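Local coordinates for uncharacterized protein (Thermus thermophilus HB8, PDB 6SCE) that acts as a DNA nuclease of type III CRISPR defence, switched on when cyclic oligoadenylate binds to it, at residues H548-E556 and L574-G585; E300-L310 and E422-R432. All coordinates share one frame; numbering follows the deposited sequence. Where two conformers were deposited one is given.

Contact 1 (H548-E556 and L574-G585). With nucleotides of chain B.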
loop_
_atom_site.group_PDB
_atom_site.type_symbol
_atom_site.label_atom_id
_atom_site.label_comp_id
_atom_site.label_asym_id
_atom_site.label_seq_id
_atom_site.Cartn_x
_atom_site.Cartn_y
_atom_site.Cartn_z
ATOM N N HIS A 548 -14.868 4.913 5.699
ATOM C CA HIS A 548 -15.010 5.820 6.825
ATOM C C HIS A 548 -13.675 6.467 7.135
ATOM O O HIS A 548 -12.742 5.791 7.532
ATOM C CB HIS A 548 -15.532 5.074 8.053
ATOM C CG HIS A 548 -15.885 5.976 9.193
ATOM N ND1 HIS A 548 -16.702 7.074 9.038
ATOM C CD2 HIS A 548 -15.537 5.942 10.503
ATOM C CE1 HIS A 548 -16.825 7.692 10.204
ATOM N NE2 HIS A 548 -16.131 7.024 11.107
ATOM N N ARG A 549 -13.591 7.771 6.908
ATOM C CA ARG A 549 -12.445 8.583 7.344
ATOM C C ARG A 549 -11.051 8.157 6.861
ATOM O O ARG A 549 -10.099 8.248 7.610
ATOM C CB ARG A 549 -12.457 8.677 8.867
ATOM C CG ARG A 549 -13.736 9.361 9.357
ATOM C CD ARG A 549 -13.687 9.704 10.825
ATOM N NE ARG A 549 -12.552 10.559 11.193
ATOM C CZ ARG A 549 -12.480 11.882 11.032
ATOM N NH1 ARG A 549 -13.459 12.580 10.463
ATOM N NH2 ARG A 549 -11.392 12.519 11.441
ATOM N N GLY A 550 -10.916 7.716 5.615
ATOM C CA GLY A 550 -9.578 7.339 5.075
ATOM C C GLY A 550 -9.182 5.872 5.217
ATOM O O GLY A 550 -7.968 5.483 5.046
ATOM N N ALA A 551 -10.182 5.052 5.551
ATOM C CA ALA A 551 -10.016 3.600 5.521
ATOM C C ALA A 551 -11.195 2.970 4.790
ATOM O O ALA A 551 -12.361 3.247 5.086
ATOM C CB ALA A 551 -9.871 3.033 6.914
ATOM N N LEU A 552 -10.873 2.163 3.786
ATOM C CA LEU A 552 -11.863 1.339 3.100
ATOM C C LEU A 552 -11.987 0.006 3.830
ATOM O O LEU A 552 -10.992 -0.546 4.319
ATOM C CB LEU A 552 -11.433 1.071 1.657
ATOM C CG LEU A 552 -12.524 0.520 0.741
ATOM C CD1 LEU A 552 -13.689 1.459 0.606
ATOM C CD2 LEU A 552 -11.900 0.292 -0.629
ATOM N N TRP A 553 -13.212 -0.508 3.900
ATOM C CA TRP A 553 -13.493 -1.794 4.547
ATOM C C TRP A 553 -14.263 -2.669 3.574
ATOM O O TRP A 553 -15.209 -2.201 2.946
ATOM C CB TRP A 553 -14.393 -1.619 5.778
ATOM C CG TRP A 553 -13.786 -0.913 6.954
ATOM C CD1 TRP A 553 -13.499 0.414 7.055
ATOM C CD2 TRP A 553 -13.475 -1.489 8.220
ATOM N NE1 TRP A 553 -12.969 0.692 8.299
ATOM C CE2 TRP A 553 -12.963 -0.455 9.037
ATOM C CE3 TRP A 553 -13.572 -2.785 8.746
ATOM C CZ2 TRP A 553 -12.545 -0.677 10.347
ATOM C CZ3 TRP A 553 -13.136 -3.007 10.026
ATOM C CH2 TRP A 553 -12.621 -1.956 10.820
ATOM N N PHE A 554 -13.837 -3.923 3.459
ATOM C CA PHE A 554 -14.588 -4.949 2.763
ATOM C C PHE A 554 -15.246 -5.837 3.807
ATOM O O PHE A 554 -14.652 -6.128 4.847
ATOM C CB PHE A 554 -13.666 -5.794 1.889
ATOM C CG PHE A 554 -13.028 -5.030 0.771
ATOM C CD1 PHE A 554 -13.775 -4.160 -0.012
ATOM C CD2 PHE A 554 -11.679 -5.186 0.492
ATOM C CE1 PHE A 554 -13.182 -3.453 -1.042
ATOM C CE2 PHE A 554 -11.085 -4.486 -0.542
ATOM C CZ PHE A 554 -11.830 -3.634 -1.314
ATOM N N VAL A 555 -16.462 -6.278 3.505
ATOM C CA VAL A 555 -17.252 -7.067 4.443
ATOM C C VAL A 555 -17.414 -8.485 3.899
ATOM O O VAL A 555 -17.687 -8.673 2.693
ATOM C CB VAL A 555 -18.651 -6.456 4.654
ATOM C CG1 VAL A 555 -19.442 -7.251 5.694
ATOM C CG2 VAL A 555 -18.549 -4.999 5.073
ATOM N N GLU A 556 -17.220 -9.477 4.773
ATOM C CA GLU A 556 -17.502 -10.886 4.417
ATOM C C GLU A 556 -18.517 -11.407 5.421
ATOM O O GLU A 556 -18.306 -11.270 6.622
ATOM C CB GLU A 556 -16.229 -11.742 4.444
ATOM C CG GLU A 556 -16.421 -13.220 4.098
ATOM C CD GLU A 556 -16.698 -13.481 2.626
ATOM O OE1 GLU A 556 -16.488 -12.579 1.789
ATOM O OE2 GLU A 556 -17.117 -14.611 2.299
ATOM N N LEU A 574 -6.543 -9.242 -0.122
ATOM C CA LEU A 574 -7.425 -8.379 -0.911
ATOM C C LEU A 574 -7.542 -7.021 -0.233
ATOM O O LEU A 574 -7.468 -5.983 -0.880
ATOM C CB LEU A 574 -8.828 -9.000 -1.064
ATOM C CG LEU A 574 -9.901 -8.085 -1.650
ATOM C CD1 LEU A 574 -9.609 -7.851 -3.132
ATOM C CD2 LEU A 574 -11.304 -8.637 -1.414
ATOM N N VAL A 575 -7.749 -7.045 1.081
ATOM C CA VAL A 575 -7.893 -5.810 1.850
ATOM C C VAL A 575 -6.620 -4.964 1.696
ATOM O O VAL A 575 -6.700 -3.778 1.368
ATOM C CB VAL A 575 -8.206 -6.120 3.326
ATOM C CG1 VAL A 575 -8.051 -4.873 4.214
ATOM C CG2 VAL A 575 -9.631 -6.680 3.443
ATOM N N ARG A 576 -5.463 -5.599 1.896
ATOM C CA ARG A 576 -4.183 -4.914 1.812
ATOM C C ARG A 576 -3.936 -4.328 0.433
ATOM O O ARG A 576 -3.606 -3.146 0.296
ATOM C CB ARG A 576 -3.013 -5.851 2.186
ATOM C CG ARG A 576 -1.627 -5.211 2.017
ATOM C CD ARG A 576 -0.491 -6.101 2.529
ATOM N NE ARG A 576 -0.280 -7.293 1.697
ATOM C CZ ARG A 576 0.571 -7.391 0.664
ATOM N NH1 ARG A 576 1.342 -6.373 0.289
ATOM N NH2 ARG A 576 0.653 -8.534 -0.012
ATOM N N SER A 577 -4.094 -5.155 -0.588
ATOM C CA SER A 577 -3.694 -4.769 -1.934
ATOM C C SER A 577 -4.672 -3.804 -2.582
ATOM O O SER A 577 -4.264 -2.766 -3.105
ATOM C CB SER A 577 -3.507 -6.006 -2.796
ATOM O OG SER A 577 -2.455 -6.780 -2.266
ATOM N N VAL A 578 -5.962 -4.136 -2.526
ATOM C CA VAL A 578 -6.969 -3.351 -3.201
ATOM C C VAL A 578 -7.510 -2.214 -2.304
ATOM O O VAL A 578 -7.709 -1.098 -2.781
ATOM C CB VAL A 578 -8.127 -4.235 -3.716
ATOM C CG1 VAL A 578 -9.224 -3.376 -4.321
ATOM C CG2 VAL A 578 -7.598 -5.266 -4.723
ATOM N N GLY A 579 -7.740 -2.508 -1.022
ATOM C CA GLY A 579 -8.232 -1.491 -0.087
ATOM C C GLY A 579 -7.127 -0.503 0.297
ATOM O O GLY A 579 -7.369 0.693 0.439
ATOM N N GLY A 580 -5.922 -1.013 0.505
ATOM C CA GLY A 580 -4.800 -0.156 0.854
ATOM C C GLY A 580 -4.268 -0.455 2.234
ATOM O O GLY A 580 -4.777 -1.337 2.972
ATOM N N VAL A 581 -3.203 0.247 2.577
ATOM C CA VAL A 581 -2.465 -0.033 3.793
ATOM C C VAL A 581 -3.299 0.182 5.055
ATOM O O VAL A 581 -3.041 -0.461 6.065
ATOM C CB VAL A 581 -1.112 0.744 3.825
ATOM C CG1 VAL A 581 -1.293 2.237 4.060
ATOM C CG2 VAL A 581 -0.183 0.158 4.833
ATOM N N GLU A 582 -4.269 1.087 5.005
ATOM C CA GLU A 582 -5.079 1.366 6.183
ATOM C C GLU A 582 -6.424 0.639 6.102
ATOM O O GLU A 582 -7.276 0.836 6.967
ATOM C CB GLU A 582 -5.258 2.857 6.391
ATOM C CG GLU A 582 -3.941 3.585 6.707
ATOM C CD GLU A 582 -3.208 2.939 7.851
ATOM O OE1 GLU A 582 -3.867 2.684 8.899
ATOM O OE2 GLU A 582 -2.013 2.623 7.696
ATOM N N ALA A 583 -6.622 -0.177 5.064
ATOM C CA ALA A 583 -7.914 -0.817 4.863
ATOM C C ALA A 583 -8.092 -1.973 5.853
ATOM O O ALA A 583 -7.122 -2.527 6.388
ATOM C CB ALA A 583 -8.048 -1.309 3.425
ATOM N N ARG A 584 -9.344 -2.350 6.087
ATOM C CA ARG A 584 -9.625 -3.475 6.966
ATOM C C ARG A 584 -10.716 -4.345 6.372
ATOM O O ARG A 584 -11.419 -3.937 5.454
ATOM C CB ARG A 584 -10.089 -2.989 8.346
ATOM C CG ARG A 584 -9.125 -2.063 9.070
ATOM C CD ARG A 584 -7.865 -2.767 9.529
ATOM N NE ARG A 584 -6.952 -1.799 10.146
ATOM C CZ ARG A 584 -7.020 -1.378 11.412
ATOM N NH1 ARG A 584 -7.942 -1.858 12.258
ATOM N NH2 ARG A 584 -6.146 -0.467 11.846
ATOM N N GLY A 585 -10.846 -5.546 6.919
ATOM C CA GLY A 585 -11.901 -6.457 6.490
ATOM C C GLY A 585 -12.784 -6.740 7.700
ATOM O O GLY A 585 -12.277 -7.045 8.769
ATOM P P A B 4 2.895 5.031 -1.004
ATOM O OP1 A B 4 2.929 3.755 -0.236
ATOM O OP2 A B 4 1.787 5.265 -1.996
ATOM O "O5'" A B 4 2.952 6.239 0.041
ATOM C "C5'" A B 4 1.752 6.559 0.760
ATOM C "C4'" A B 4 2.145 7.193 2.073
ATOM O "O4'" A B 4 0.980 7.823 2.677
ATOM C "C3'" A B 4 2.665 6.187 3.092
ATOM O "O3'" A B 4 3.670 6.690 3.968
ATOM C "C2'" A B 4 1.396 5.908 3.903
ATOM O "O2'" A B 4 1.669 5.340 5.164
ATOM C "C1'" A B 4 0.831 7.314 3.981
ATOM N N9 A B 4 -0.562 7.396 4.394
ATOM C C8 A B 4 -1.027 8.206 5.400
ATOM N N7 A B 4 -2.308 8.059 5.620
ATOM C C5 A B 4 -2.710 7.065 4.734
ATOM C C6 A B 4 -3.957 6.452 4.486
ATOM N N6 A B 4 -5.080 6.727 5.157
ATOM N N1 A B 4 -3.993 5.478 3.540
ATOM C C2 A B 4 -2.862 5.175 2.890
ATOM N N3 A B 4 -1.640 5.700 3.020
ATOM C C4 A B 4 -1.630 6.651 3.965
HETATM O O HOH W 1 -8.133 2.147 2.806
#
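Leu552 and Phe554 bracket Arg584 in a parallel beta pairing, the step that closes the beta-alpha-beta unit of strand 551-558, helix 561-579 and strand 584-592. Arg584 N donates to Leu552 O (3.0 Å), and Arg584 O in turn accepts from Phe554 N (3.1 Å), so the backbone of this one residue is gripped from both ends. Between strand and helix, a water takes the N-H of Leu552 and donates to Gly579 O, spanning the gap where the helix ends and Gly580 leaves helical geometry with positive phi.

The apolar contacts fall on the two faces of the sheet. On the helix side, Phe554 turns its ring edge to Val575 CG2 and Val578 CG1, while CE2 reaches Leu574 CG at 3.9 Å. Leu552 CD2 touches Gly579 CA at 4.1 Å. On the other face Trp553 and Arg584 run side by side: Arg584 CB sits over the six-membered ring, 3.4 Å from its centroid, a CH-pi contact. With CG beside the backbone N (chi1 -57°), Arg584 continues over the indole near CZ2 and CH2; a bend at chi2 then leads the guanidinium away to Asn630 O. Phe546 stacks on Trp553 from the neighbouring strand.

At the turn between helix and strand the contact meets the bound nucleotide. Val581 CG1 lies 3.5 Å from C2 of adenosine A4 of chain B, and Glu582 CG packs on its C6, with the carboxylate turned to Arg634. The adenine N6 donates to Gly550 O over 3.1 Å, with an N-H...O angle of 161°.

Contact 2 (E300-L310 and E422-R432). With nucleotides of chain B.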
loop_
_atom_site.group_PDB
_atom_site.type_symbol
_atom_site.label_atom_id
_atom_site.label_comp_id
_atom_site.label_asym_id
_atom_site.label_seq_id
_atom_site.Cartn_x
_atom_site.Cartn_y
_atom_site.Cartn_z
ATOM N N GLU A 300 1.315 3.511 -4.850
ATOM C CA GLU A 300 0.531 2.349 -4.490
ATOM C C GLU A 300 -0.744 2.710 -3.712
ATOM O O GLU A 300 -1.794 2.123 -3.926
ATOM C CB GLU A 300 1.392 1.339 -3.715
ATOM C CG GLU A 300 0.626 0.140 -3.162
ATOM C CD GLU A 300 -0.003 -0.744 -4.237
ATOM O OE1 GLU A 300 0.569 -0.800 -5.350
ATOM O OE2 GLU A 300 -1.059 -1.402 -3.961
ATOM N N GLN A 301 -0.676 3.693 -2.831
ATOM C CA GLN A 301 -1.868 4.018 -2.017
ATOM C C GLN A 301 -2.762 5.020 -2.696
ATOM O O GLN A 301 -2.352 6.130 -2.980
ATOM C CB GLN A 301 -1.464 4.523 -0.649
ATOM C CG GLN A 301 -0.630 3.561 0.128
ATOM C CD GLN A 301 -1.272 2.199 0.270
ATOM O OE1 GLN A 301 -2.454 2.091 0.629
ATOM N NE2 GLN A 301 -0.491 1.143 0.052
ATOM N N ALA A 302 -4.008 4.634 -2.942
ATOM C CA ALA A 302 -4.967 5.554 -3.547
ATOM C C ALA A 302 -5.598 6.523 -2.546
ATOM O O ALA A 302 -5.985 7.598 -2.921
ATOM C CB ALA A 302 -6.071 4.768 -4.232
ATOM N N VAL A 303 -5.697 6.141 -1.272
ATOM C CA VAL A 303 -6.452 6.966 -0.312
ATOM C C VAL A 303 -5.930 8.416 -0.177
ATOM O O VAL A 303 -6.721 9.335 -0.166
ATOM C CB VAL A 303 -6.584 6.269 1.058
ATOM C CG1 VAL A 303 -7.096 7.215 2.126
ATOM C CG2 VAL A 303 -7.521 5.063 0.946
ATOM N N PRO A 304 -4.596 8.629 -0.093
ATOM C CA PRO A 304 -4.121 9.998 0.028
ATOM C C PRO A 304 -4.494 10.879 -1.142
ATOM O O PRO A 304 -4.814 12.063 -0.978
ATOM C CB PRO A 304 -2.599 9.834 0.137
ATOM C CG PRO A 304 -2.418 8.475 0.758
ATOM C CD PRO A 304 -3.527 7.647 0.149
ATOM N N LEU A 305 -4.450 10.318 -2.340
ATOM C CA LEU A 305 -4.858 11.051 -3.515
ATOM C C LEU A 305 -6.340 11.380 -3.478
ATOM O O LEU A 305 -6.763 12.469 -3.859
ATOM C CB LEU A 305 -4.562 10.231 -4.763
ATOM C CG LEU A 305 -4.758 10.935 -6.114
ATOM C CD1 LEU A 305 -4.151 12.310 -6.228
ATOM C CD2 LEU A 305 -4.157 10.023 -7.175
ATOM N N TYR A 306 -7.128 10.432 -3.017
ATOM C CA TYR A 306 -8.563 10.648 -2.884
ATOM C C TYR A 306 -8.860 11.733 -1.819
ATOM O O TYR A 306 -9.701 12.588 -2.027
ATOM C CB TYR A 306 -9.243 9.359 -2.527
ATOM C CG TYR A 306 -10.745 9.439 -2.578
ATOM C CD1 TYR A 306 -11.385 9.868 -3.723
ATOM C CD2 TYR A 306 -11.517 9.060 -1.508
ATOM C CE1 TYR A 306 -12.760 9.940 -3.804
ATOM C CE2 TYR A 306 -12.905 9.120 -1.574
ATOM C CZ TYR A 306 -13.517 9.563 -2.723
ATOM O OH TYR A 306 -14.887 9.637 -2.818
ATOM N N ALA A 307 -8.160 11.674 -0.687
ATOM C CA ALA A 307 -8.301 12.700 0.330
ATOM C C ALA A 307 -7.964 14.049 -0.233
ATOM O O ALA A 307 -8.661 15.029 0.027
ATOM C CB ALA A 307 -7.424 12.393 1.537
ATOM N N ALA A 308 -6.892 14.113 -1.011
ATOM C CA ALA A 308 -6.477 15.373 -1.623
ATOM C C ALA A 308 -7.548 15.930 -2.562
ATOM O O ALA A 308 -7.764 17.147 -2.621
ATOM C CB ALA A 308 -5.164 15.200 -2.354
ATOM N N TYR A 309 -8.172 15.044 -3.323
ATOM C CA TYR A 309 -9.300 15.420 -4.177
ATOM C C TYR A 309 -10.469 15.988 -3.329
ATOM O O TYR A 309 -11.021 17.026 -3.664
ATOM C CB TYR A 309 -9.754 14.210 -4.985
ATOM C CG TYR A 309 -11.119 14.392 -5.578
ATOM C CD1 TYR A 309 -11.307 15.268 -6.627
ATOM C CD2 TYR A 309 -12.224 13.746 -5.042
ATOM C CE1 TYR A 309 -12.569 15.476 -7.154
ATOM C CE2 TYR A 309 -13.489 13.933 -5.571
ATOM C CZ TYR A 309 -13.646 14.811 -6.625
ATOM O OH TYR A 309 -14.883 15.031 -7.165
ATOM N N LEU A 310 -10.825 15.318 -2.240
ATOM C CA LEU A 310 -11.937 15.778 -1.405
ATOM C C LEU A 310 -11.624 17.144 -0.791
ATOM O O LEU A 310 -12.479 18.031 -0.758
ATOM C CB LEU A 310 -12.268 14.779 -0.312
ATOM C CG LEU A 310 -12.779 13.422 -0.776
ATOM C CD1 LEU A 310 -13.005 12.537 0.430
ATOM C CD2 LEU A 310 -14.031 13.572 -1.612
ATOM N N GLU A 422 -18.302 13.416 2.047
ATOM C CA GLU A 422 -18.469 13.486 0.587
ATOM C C GLU A 422 -17.830 12.333 -0.158
ATOM O O GLU A 422 -17.925 12.256 -1.369
ATOM C CB GLU A 422 -17.857 14.764 0.040
ATOM C CG GLU A 422 -18.385 16.048 0.644
ATOM C CD GLU A 422 -17.643 17.256 0.110
ATOM O OE1 GLU A 422 -16.809 17.090 -0.824
ATOM O OE2 GLU A 422 -17.861 18.364 0.632
ATOM N N GLY A 423 -17.145 11.467 0.561
ATOM C CA GLY A 423 -16.456 10.327 -0.025
ATOM C C GLY A 423 -17.426 9.215 -0.373
ATOM O O GLY A 423 -18.543 9.128 0.194
ATOM N N ARG A 424 -17.025 8.397 -1.339
ATOM C CA ARG A 424 -17.830 7.232 -1.737
ATOM C C ARG A 424 -16.893 6.076 -2.008
ATOM O O ARG A 424 -15.886 6.250 -2.728
ATOM C CB ARG A 424 -18.644 7.531 -2.990
ATOM C CG ARG A 424 -19.486 8.789 -2.919
ATOM C CD ARG A 424 -20.116 9.120 -4.265
ATOM N NE ARG A 424 -20.371 10.557 -4.394
ATOM C CZ ARG A 424 -20.729 11.183 -5.517
ATOM N NH1 ARG A 424 -20.907 10.512 -6.652
ATOM N NH2 ARG A 424 -20.921 12.497 -5.502
ATOM N N PRO A 425 -17.216 4.890 -1.472
ATOM C CA PRO A 425 -16.306 3.791 -1.672
ATOM C C PRO A 425 -16.111 3.426 -3.152
ATOM O O PRO A 425 -15.033 3.002 -3.524
ATOM C CB PRO A 425 -16.937 2.626 -0.883
ATOM C CG PRO A 425 -18.283 3.056 -0.487
ATOM C CD PRO A 425 -18.384 4.528 -0.649
ATOM N N GLU A 426 -17.134 3.605 -3.974
ATOM C CA GLU A 426 -17.021 3.288 -5.377
ATOM C C GLU A 426 -16.064 4.262 -6.106
ATOM O O GLU A 426 -15.429 3.868 -7.080
ATOM C CB GLU A 426 -18.394 3.209 -6.064
ATOM C CG GLU A 426 -19.245 4.464 -6.004
ATOM C CD GLU A 426 -20.046 4.614 -4.715
ATOM O OE1 GLU A 426 -19.793 3.905 -3.701
ATOM O OE2 GLU A 426 -20.938 5.479 -4.710
ATOM N N ASP A 427 -15.957 5.507 -5.625
ATOM C CA ASP A 427 -15.038 6.487 -6.216
ATOM C C ASP A 427 -13.614 6.149 -5.846
ATOM O O ASP A 427 -12.740 6.129 -6.704
ATOM C CB ASP A 427 -15.386 7.926 -5.811
ATOM C CG ASP A 427 -16.667 8.420 -6.464
ATOM O OD1 ASP A 427 -17.196 7.721 -7.331
ATOM O OD2 ASP A 427 -17.169 9.497 -6.107
ATOM N N LEU A 428 -13.368 5.861 -4.573
ATOM C CA LEU A 428 -12.054 5.419 -4.181
ATOM C C LEU A 428 -11.620 4.200 -5.003
ATOM O O LEU A 428 -10.484 4.147 -5.521
ATOM C CB LEU A 428 -12.003 5.099 -2.695
ATOM C CG LEU A 428 -10.685 4.534 -2.181
ATOM C CD1 LEU A 428 -9.542 5.510 -2.438
ATOM C CD2 LEU A 428 -10.850 4.263 -0.698
ATOM N N LEU A 429 -12.516 3.222 -5.131
ATOM C CA LEU A 429 -12.194 2.008 -5.862
ATOM C C LEU A 429 -11.881 2.264 -7.354
ATOM O O LEU A 429 -10.981 1.619 -7.906
ATOM C CB LEU A 429 -13.330 0.974 -5.716
ATOM C CG LEU A 429 -13.362 0.190 -4.410
ATOM C CD1 LEU A 429 -14.733 -0.451 -4.233
ATOM C CD2 LEU A 429 -12.279 -0.873 -4.348
ATOM N N ALA A 430 -12.614 3.186 -7.976
ATOM C CA ALA A 430 -12.332 3.608 -9.339
ATOM C C ALA A 430 -10.907 4.170 -9.423
ATOM O O ALA A 430 -10.099 3.788 -10.282
ATOM C CB ALA A 430 -13.350 4.642 -9.775
ATOM N N LEU A 431 -10.569 5.036 -8.472
ATOM C CA LEU A 431 -9.246 5.651 -8.471
ATOM C C LEU A 431 -8.174 4.595 -8.376
ATOM O O LEU A 431 -7.107 4.705 -8.975
ATOM C CB LEU A 431 -9.136 6.667 -7.325
ATOM C CG LEU A 431 -7.803 7.372 -7.142
ATOM C CD1 LEU A 431 -7.562 8.296 -8.319
ATOM C CD2 LEU A 431 -7.874 8.156 -5.835
ATOM N N ARG A 432 -8.471 3.558 -7.618
ATOM C CA ARG A 432 -7.591 2.442 -7.440
ATOM C C ARG A 432 -7.486 1.516 -8.631
ATOM O O ARG A 432 -6.552 0.763 -8.701
ATOM C CB ARG A 432 -8.074 1.609 -6.273
ATOM C CG ARG A 432 -7.283 0.351 -5.962
ATOM C CD ARG A 432 -5.830 0.664 -5.637
ATOM N NE ARG A 432 -5.118 -0.569 -5.363
ATOM C CZ ARG A 432 -4.746 -1.442 -6.303
ATOM N NH1 ARG A 432 -4.954 -1.197 -7.603
ATOM N NH2 ARG A 432 -4.137 -2.541 -5.941
ATOM P P A B 4 2.895 5.031 -1.004
ATOM O OP1 A B 4 2.929 3.755 -0.236
ATOM O OP2 A B 4 1.787 5.265 -1.996
ATOM O "O5'" A B 4 2.952 6.239 0.041
ATOM C "C5'" A B 4 1.752 6.559 0.760
ATOM C "C4'" A B 4 2.145 7.193 2.073
ATOM O "O4'" A B 4 0.980 7.823 2.677
ATOM C "C3'" A B 4 2.665 6.187 3.092
ATOM O "O3'" A B 4 3.670 6.690 3.968
ATOM C "C2'" A B 4 1.396 5.908 3.903
ATOM O "O2'" A B 4 1.669 5.340 5.164
ATOM C "C1'" A B 4 0.831 7.314 3.981
ATOM N N9 A B 4 -0.562 7.396 4.394
ATOM C C8 A B 4 -1.027 8.206 5.400
ATOM N N7 A B 4 -2.308 8.059 5.620
ATOM C C5 A B 4 -2.710 7.065 4.734
ATOM C C6 A B 4 -3.957 6.452 4.486
ATOM N N6 A B 4 -5.080 6.727 5.157
ATOM N N1 A B 4 -3.993 5.478 3.540
ATOM C C2 A B 4 -2.862 5.175 2.890
ATOM N N3 A B 4 -1.640 5.700 3.020
ATOM C C4 A B 4 -1.630 6.651 3.965
ATOM P P A B 3 9.976 5.841 0.330
ATOM O OP1 A B 3 11.076 6.699 -0.270
ATOM O OP2 A B 3 9.521 6.320 1.682
ATOM O "O5'" A B 3 8.758 5.781 -0.682
ATOM C "C5'" A B 3 7.683 4.838 -0.570
ATOM C "C4'" A B 3 6.676 5.190 -1.639
ATOM O "O4'" A B 3 7.272 4.994 -2.957
ATOM C "C3'" A B 3 5.387 4.376 -1.628
ATOM O "O3'" A B 3 4.320 5.302 -1.693
ATOM C "C2'" A B 3 5.503 3.524 -2.901
ATOM O "O2'" A B 3 4.261 3.160 -3.463
ATOM C "C1'" A B 3 6.286 4.466 -3.807
ATOM N N9 A B 3 6.965 3.803 -4.896
ATOM C C8 A B 3 7.770 2.693 -4.802
ATOM N N7 A B 3 8.279 2.345 -5.967
ATOM C C5 A B 3 7.808 3.300 -6.852
ATOM C C6 A B 3 8.012 3.483 -8.234
ATOM N N6 A B 3 8.804 2.698 -8.958
ATOM N N1 A B 3 7.413 4.554 -8.805
ATOM C C2 A B 3 6.652 5.356 -8.050
ATOM N N3 A B 3 6.381 5.280 -6.740
ATOM C C4 A B 3 7.002 4.212 -6.201
HETATM O O HOH W 2 -3.451 -0.087 -2.579
HETATM O O HOH W 3 -15.729 11.037 -4.750
#
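The axes of helices 303-310 and 425-432 approach to 9.8 Å and cross at 124°, bringing Tyr306 over Leu428 and Ala302 beside Arg432. Tyr306 carries much of the contact. With CG anti to the backbone N (chi1 -171°), its ring reaches across the N-terminal turn of helix 425-432, one face over Leu428 N and the hydroxyl at the helix start. There Arg424 N, at the N-cap position, donates to Tyr306 OH (2.9 Å, N-H...O angle 155°), approaching at the ring edge. A water in the ring plane lies very close to both the same OH and Asp427 OD2, a link that such short distances leave tentative; Lys339 is the direct ionic partner of Asp427.

Along the rest of the interface, leucine methyls fill the angle between the helices. Leu431 CD2 fits against Ala302 O and lies 3.8 Å from Tyr306 CB, while its CD1 meets Leu305 CD2. Leu428 spreads its two methyls, CD1 against Tyr306 CB and CD2 against Val303 CG2 (3.8 Å).

At the C-terminal end of helix 425-432, Glu300 OE2 and Arg432 NH2 make only a long salt bridge of 3.8 Å, the oxygen well out of the guanidinium plane; NH2 has its hydrogen bond with Ser577 O. A water that accepts from Arg432 NE lies 3.1 Å from Glu300 OE2 and may bridge the pair. Gln301 N donates to OP2 of A4 of chain B (3.0 Å), and Glu300 N to O2' of A3 of chain B, so the loop leading into helix 303-312 holds the bound oligoadenylate, consistent with the activator, by backbone N-H groups. Helix 326-338 adds Ala332 and Phe335 against Leu431, and strand 551-558 meets the other side of helix 425-432 through Leu552.

Overall arrangement
Both contacts are largely buried, but contact 1 is the more completely enclosed, while contact 2 has Glu422 and Arg424 exposed at one end. Contact 1 closes a single local crossover through strand pairing; contact 2 brings together helices more than a hundred residues apart, by leucine packing and a tyrosine at a helix start. Their centres are 12 Å apart and helix 425-432 serves both, resting on Leu552 and sending Arg432 to Ser577. A second link, Gln301 OE1 with Val581 N, is probably also a hydrogen bond. Both hold adenosine A4 of chain B: contact 1 binds N6 and packs on the adenine; contact 2 takes the phosphate and also packs on the base through Val303 and Pro304.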